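Local coordinates for protein phenylalanine--tRNA ligase beta subunit (Pyrococcus horikoshii, PDB 2CXI) that belongs, as the beta subunit represented here by its N-terminal part, to the magnesium-dependent α2β2 enzyme that uses ATP to attach phenylalanine to tRNA(Phe), at residues Gly78-Glu83 with Lys324-Arg329; Glu282-Leu287 with Arg318-Leu323. All blocks are in the same frame, centred on the assembly; numbering follows the deposited sequence.

Contact 1: residues Gly78-Glu83 with Lys324-Arg329; sequences GLPKYE and KYPAFR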
loop_
_atom_site.group_PDB
_atom_site.type_symbol
_atom_site.label_atom_id
_atom_site.label_comp_id
_atom_site.label_asym_id
_atom_site.label_seq_id
_atom_site.Cartn_x
_atom_site.Cartn_y
_atom_site.Cartn_z
ATOM N N GLY A 78 43.907 -5.112 -5.565
ATOM C CA GLY A 78 43.268 -4.523 -4.381
ATOM C C GLY A 78 41.899 -5.100 -4.094
ATOM O O GLY A 78 41.591 -6.208 -4.528
ATOM N N LEU A 79 41.078 -4.354 -3.355
ATOM C CA LEU A 79 39.753 -4.792 -3.000
ATOM C C LEU A 79 38.810 -4.801 -4.206
ATOM O O LEU A 79 38.701 -3.784 -4.881
ATOM C CB LEU A 79 39.131 -3.820 -1.995
ATOM C CG LEU A 79 38.849 -4.033 -0.524
ATOM C CD1 LEU A 79 37.915 -2.895 -0.110
ATOM C CD2 LEU A 79 38.275 -5.401 -0.158
ATOM N N PRO A 80 38.104 -5.902 -4.469
ATOM C CA PRO A 80 37.051 -5.896 -5.497
ATOM C C PRO A 80 35.893 -5.029 -5.030
ATOM O O PRO A 80 35.493 -5.104 -3.879
ATOM C CB PRO A 80 36.616 -7.358 -5.610
ATOM C CG PRO A 80 37.147 -8.043 -4.410
ATOM C CD PRO A 80 38.283 -7.227 -3.864
ATOM N N LYS A 81 35.386 -4.206 -5.930
ATOM C CA LYS A 81 34.385 -3.194 -5.606
ATOM C C LYS A 81 33.013 -3.734 -5.963
ATOM O O LYS A 81 32.826 -4.202 -7.063
ATOM C CB LYS A 81 34.660 -1.927 -6.436
ATOM C CG LYS A 81 36.058 -1.342 -6.276
ATOM C CD LYS A 81 36.470 -1.179 -4.791
ATOM C CE LYS A 81 37.726 -0.318 -4.665
ATOM N NZ LYS A 81 38.794 -1.013 -3.899
ATOM N N TYR A 82 32.070 -3.675 -5.027
ATOM C CA TYR A 82 30.688 -4.120 -5.274
ATOM C C TYR A 82 29.659 -3.047 -4.918
ATOM O O TYR A 82 29.543 -2.682 -3.750
ATOM C CB TYR A 82 30.410 -5.379 -4.449
ATOM C CG TYR A 82 31.280 -6.543 -4.849
ATOM C CD1 TYR A 82 31.014 -7.271 -6.018
ATOM C CD2 TYR A 82 32.345 -6.925 -4.052
ATOM C CE1 TYR A 82 31.827 -8.312 -6.397
ATOM C CE2 TYR A 82 33.154 -7.992 -4.416
ATOM C CZ TYR A 82 32.900 -8.661 -5.578
ATOM O OH TYR A 82 33.723 -9.699 -5.916
ATOM N N GLU A 83 28.915 -2.529 -5.889
ATOM C CA GLU A 83 27.897 -1.537 -5.536
ATOM C C GLU A 83 26.575 -2.265 -5.192
ATOM O O GLU A 83 26.168 -3.207 -5.878
ATOM C CB GLU A 83 27.724 -0.569 -6.691
ATOM C CG GLU A 83 26.686 0.513 -6.504
ATOM C CD GLU A 83 26.140 0.948 -7.847
ATOM O OE1 GLU A 83 26.866 1.636 -8.586
ATOM O OE2 GLU A 83 24.991 0.581 -8.167
ATOM N N LYS A 324 41.653 -4.107 4.444
ATOM C CA LYS A 324 40.263 -4.454 4.195
ATOM C C LYS A 324 40.269 -5.660 3.238
ATOM O O LYS A 324 41.127 -5.752 2.383
ATOM C CB LYS A 324 39.498 -3.279 3.572
ATOM C CG LYS A 324 39.287 -2.119 4.555
ATOM C CD LYS A 324 38.488 -1.037 3.938
ATOM C CE LYS A 324 38.384 0.110 4.940
ATOM N NZ LYS A 324 37.951 1.316 4.213
ATOM N N TYR A 325 39.296 -6.548 3.395
ATOM C CA TYR A 325 39.157 -7.698 2.501
ATOM C C TYR A 325 37.685 -7.961 2.198
ATOM O O TYR A 325 36.795 -7.450 2.918
ATOM C CB TYR A 325 39.882 -8.924 3.101
ATOM C CG TYR A 325 39.329 -9.416 4.446
ATOM C CD1 TYR A 325 39.805 -8.897 5.659
ATOM C CD2 TYR A 325 38.361 -10.415 4.494
ATOM C CE1 TYR A 325 39.335 -9.382 6.911
ATOM C CE2 TYR A 325 37.874 -10.900 5.711
ATOM C CZ TYR A 325 38.361 -10.386 6.919
ATOM O OH TYR A 325 37.857 -10.878 8.119
ATOM N N PRO A 326 37.412 -8.709 1.118
ATOM C CA PRO A 326 36.029 -8.874 0.607
ATOM C C PRO A 326 35.104 -9.532 1.630
ATOM O O PRO A 326 35.543 -10.402 2.391
ATOM C CB PRO A 326 36.202 -9.817 -0.584
ATOM C CG PRO A 326 37.644 -9.668 -0.989
ATOM C CD PRO A 326 38.405 -9.412 0.269
ATOM N N ALA A 327 33.841 -9.091 1.670
ATOM C CA ALA A 327 32.837 -9.634 2.608
ATOM C C ALA A 327 32.448 -11.073 2.266
ATOM O O ALA A 327 31.741 -11.714 3.051
ATOM C CB ALA A 327 31.565 -8.749 2.596
ATOM N N PHE A 328 32.878 -11.570 1.098
ATOM C CA PHE A 328 32.661 -13.003 0.724
ATOM C C PHE A 328 33.650 -13.998 1.417
ATOM O O PHE A 328 33.536 -15.218 1.240
ATOM C CB PHE A 328 32.577 -13.202 -0.816
ATOM C CG PHE A 328 33.839 -12.823 -1.587
ATOM C CD1 PHE A 328 33.795 -11.794 -2.515
ATOM C CD2 PHE A 328 35.045 -13.528 -1.426
ATOM C CE1 PHE A 328 34.927 -11.420 -3.239
ATOM C CE2 PHE A 328 36.184 -13.191 -2.165
ATOM C CZ PHE A 328 36.137 -12.124 -3.072
ATOM N N ARG A 329 34.596 -13.455 2.207
ATOM C CA ARG A 329 35.530 -14.267 3.005
ATOM C C ARG A 329 35.182 -14.190 4.484
ATOM O O ARG A 329 34.821 -13.122 4.996
ATOM C CB ARG A 329 36.978 -13.780 2.843
ATOM C CG ARG A 329 37.628 -13.983 1.463
ATOM C CD ARG A 329 39.085 -13.640 1.482
ATOM N NE ARG A 329 39.907 -14.505 2.352
ATOM C CZ ARG A 329 41.247 -14.455 2.348
ATOM N NH1 ARG A 329 41.869 -13.569 1.554
ATOM N NH2 ARG A 329 41.962 -15.255 3.130
#

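Contact 2: residues Glu282-Leu287 with Arg318-Leu323; sequences EFEVEL and RGRAKL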
loop_
_atom_site.group_PDB
_atom_site.type_symbol
_atom_site.label_atom_id
_atom_site.label_comp_id
_atom_site.label_asym_id
_atom_site.label_seq_id
_atom_site.Cartn_x
_atom_site.Cartn_y
_atom_site.Cartn_z
ATOM N N GLU A 282 37.631 -5.978 8.017
ATOM C CA GLU A 282 38.870 -5.298 8.431
ATOM C C GLU A 282 39.770 -6.192 9.274
ATOM O O GLU A 282 39.290 -7.030 10.055
ATOM C CB GLU A 282 38.535 -3.990 9.175
ATOM C CG GLU A 282 37.747 -3.045 8.282
ATOM C CD GLU A 282 37.396 -1.713 8.932
ATOM O OE1 GLU A 282 37.341 -1.637 10.185
ATOM O OE2 GLU A 282 37.188 -0.746 8.167
ATOM N N PHE A 283 41.077 -5.975 9.113
ATOM C CA PHE A 283 42.109 -6.636 9.893
ATOM C C PHE A 283 43.359 -5.750 9.921
ATOM O O PHE A 283 43.606 -4.983 9.006
ATOM C CB PHE A 283 42.484 -7.986 9.270
ATOM C CG PHE A 283 42.981 -9.006 10.277
ATOM C CD1 PHE A 283 42.071 -9.782 11.010
ATOM C CD2 PHE A 283 44.359 -9.204 10.474
ATOM C CE1 PHE A 283 42.530 -10.736 11.943
ATOM C CE2 PHE A 283 44.829 -10.174 11.411
ATOM C CZ PHE A 283 43.922 -10.928 12.136
ATOM N N GLU A 284 44.154 -5.884 10.979
ATOM C CA GLU A 284 45.391 -5.119 11.119
ATOM C C GLU A 284 46.540 -6.062 11.411
ATOM O O GLU A 284 46.415 -6.955 12.248
ATOM C CB GLU A 284 45.269 -4.097 12.257
ATOM C CG GLU A 284 44.111 -3.130 12.109
ATOM C CD GLU A 284 44.246 -1.906 13.023
ATOM O OE1 GLU A 284 45.373 -1.659 13.527
ATOM O OE2 GLU A 284 43.242 -1.181 13.210
ATOM N N VAL A 285 47.647 -5.879 10.710
ATOM C CA VAL A 285 48.829 -6.704 10.947
ATOM C C VAL A 285 50.106 -5.833 10.941
ATOM O O VAL A 285 50.239 -4.901 10.150
ATOM C CB VAL A 285 48.942 -7.896 9.915
ATOM C CG1 VAL A 285 49.316 -7.391 8.539
ATOM C CG2 VAL A 285 49.920 -8.979 10.414
ATOM N N GLU A 286 51.042 -6.168 11.814
ATOM C CA GLU A 286 52.376 -5.526 11.822
ATOM C C GLU A 286 53.196 -6.130 10.690
ATOM O O GLU A 286 53.352 -7.337 10.642
ATOM C CB GLU A 286 53.068 -5.841 13.170
ATOM C CG GLU A 286 52.421 -5.141 14.362
ATOM C CD GLU A 286 52.617 -3.636 14.300
ATOM O OE1 GLU A 286 53.479 -3.170 13.507
ATOM O OE2 GLU A 286 51.901 -2.911 15.026
ATOM N N LEU A 287 53.744 -5.311 9.792
ATOM C CA LEU A 287 54.504 -5.862 8.656
ATOM C C LEU A 287 55.778 -6.611 9.076
ATOM O O LEU A 287 56.246 -7.516 8.384
ATOM C CB LEU A 287 54.823 -4.783 7.639
ATOM C CG LEU A 287 53.538 -4.239 6.992
ATOM C CD1 LEU A 287 53.803 -2.934 6.320
ATOM C CD2 LEU A 287 52.946 -5.225 6.007
ATOM N N ARG A 318 53.555 3.583 9.712
ATOM C CA ARG A 318 54.537 3.156 10.720
ATOM C C ARG A 318 54.667 1.633 10.868
ATOM O O ARG A 318 54.551 1.080 11.975
ATOM C CB ARG A 318 54.257 3.840 12.056
ATOM C CG ARG A 318 54.959 5.191 12.176
ATOM C CD ARG A 318 54.326 6.138 13.177
ATOM N NE ARG A 318 52.976 6.517 12.749
ATOM C CZ ARG A 318 51.842 6.008 13.238
ATOM N NH1 ARG A 318 51.867 5.087 14.203
ATOM N NH2 ARG A 318 50.670 6.430 12.762
ATOM N N GLY A 319 54.917 0.965 9.743
ATOM C CA GLY A 319 55.125 -0.488 9.730
ATOM C C GLY A 319 53.899 -1.353 10.022
ATOM O O GLY A 319 53.996 -2.589 10.034
ATOM N N ARG A 320 52.744 -0.748 10.271
ATOM C CA ARG A 320 51.553 -1.587 10.412
ATOM C C ARG A 320 50.465 -1.377 9.380
ATOM O O ARG A 320 50.146 -0.245 9.007
ATOM C CB ARG A 320 51.019 -1.660 11.842
ATOM C CG ARG A 320 50.203 -0.512 12.342
ATOM C CD ARG A 320 49.040 -0.984 13.227
ATOM N NE ARG A 320 49.323 -2.260 13.895
ATOM C CZ ARG A 320 48.442 -2.947 14.617
ATOM N NH1 ARG A 320 47.208 -2.492 14.768
ATOM N NH2 ARG A 320 48.788 -4.093 15.182
ATOM N N ALA A 321 49.959 -2.500 8.868
ATOM C CA ALA A 321 49.050 -2.499 7.744
ATOM C C ALA A 321 47.608 -2.588 8.249
ATOM O O ALA A 321 47.220 -3.550 8.922
ATOM C CB ALA A 321 49.395 -3.640 6.792
ATOM N N LYS A 322 46.834 -1.549 7.954
ATOM C CA LYS A 322 45.379 -1.615 8.118
ATOM C C LYS A 322 44.791 -2.215 6.822
ATOM O O LYS A 322 44.961 -1.666 5.737
ATOM C CB LYS A 322 44.812 -0.220 8.390
ATOM C CG LYS A 322 45.072 0.313 9.811
ATOM C CD LYS A 322 44.313 1.664 10.030
ATOM C CE LYS A 322 43.816 1.789 11.468
ATOM N NZ LYS A 322 42.448 2.464 11.571
ATOM N N LEU A 323 44.127 -3.357 6.949
ATOM C CA LEU A 323 43.671 -4.125 5.768
ATOM C C LEU A 323 42.161 -4.104 5.673
ATOM O O LEU A 323 41.493 -4.098 6.695
ATOM C CB LEU A 323 44.083 -5.594 5.901
ATOM C CG LEU A 323 45.569 -5.836 6.178
ATOM C CD1 LEU A 323 45.793 -7.344 6.475
ATOM C CD2 LEU A 323 46.385 -5.344 4.985
#

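Contact 1: residues Gly78-Glu83 with Lys324-Arg329
Leu79 meets the backbone where strand 320-325 runs out, its CD2 lying 3.5 Å from Tyr325 C and 4.0 Å from the ring carbon CD of Pro326. Its other methyl, CD1, touches CB of Lys324, whose extended chain then leads away from the contact. Pro80 and Pro326 come next, their rings crossed at about a right angle and meeting through CG of Pro80 and CG of Pro326 at 3.8 Å. Phe328 closes the row. With chi1 at 62°, its CG sits between its own backbone N and carbonyl carbon, and Pro326 CB lies over one face of the ring, offset toward the rim. The CE1 corner faces Tyr82, whose OH comes to the ring edge, 3.4 Å from Phe328 CE1. No hydrogen bond joins the segments; the contact is van der Waals, mostly between apolar side chains. Segment 324-329, part of the B5 domain, makes a type I turn from Pro326 to Arg329, whose side chain salt-bridges Asp331 and Asp341, predicted to bind magnesium with the alpha subunit. Helix 240-255 takes Tyr82 and Phe328 on Thr252, while helix 62-72 supplies Trp71 against Pro80 and Arg67, which makes a cation-pi contact with Phe328.

Contact 2: residues Glu282-Leu287 with Arg318-Leu323
Glu286 salt-bridges Arg320 on one face of an antiparallel strand pair, and Glu284 adds a doubtful second arm. Followed outward, Arg320 CB lies 3.3 Å from Glu286 OE1, and CG is nearest Glu286 OE2. CD comes between the two acids, near Glu284 OE1 and Glu286 OE2. NE then donates to Glu286 OE2 at 2.9 Å, meeting it from above the carboxylate plane, with a bent N-H...O angle of 137°. At the tip NH2 adds a weak bond to the same oxygen, and NH1 points to Glu284 OE1, an approach too short in the model to trust. Bends at chi2 and chi3 (142° and 27°) fold the arginine across the strands. Phe283 with Leu323 and Val285 with Ala321 are hydrogen-bonded pairs, their side chains on the face opposite Glu284, Glu286 and Arg320; Ala321 N reaches Val285 O at 2.7 Å. There Val285 CG1 touches Leu323 CD1 at 4.1 Å, and Ile338 of helix 335-346 packs against both. Leu287, starting helix 287-294, gives its N-H to Gly319 O at 2.7 Å and lays CD2 on Ala321 CB at 4.0 Å. Trimmed to an alanine, Leu287 would lose CG and both methyls, which is likely to open a gap beside Ala321 CB and Ile303. The pair is therefore two-sided, charged on its more exposed face and apolar toward the helices of the B5 domain.

Overall arrangement
From the N terminus, the chain passes helix 62-72 and enters loop 78-83, the first half of contact 1, just before strand 84-93. It then builds the large mixed sheet, including the B3/4 region, before strand 281-286 opens contact 2. Helices 287-294 and 300-309 and strand 313-317 follow, and 318-323 closes this short loop. The next residue begins 324-329, which closes the long loop, so contact 2 is nested inside contact 1. Both use strand 320-325, the middle strand of a three-stranded antiparallel sheet; their centres are about 17 Å apart. Contact 2 lies wholly within the B5 domain, pairing its first strand with the middle one, whereas contact 1 ties that domain to the linker preceding the large sheet.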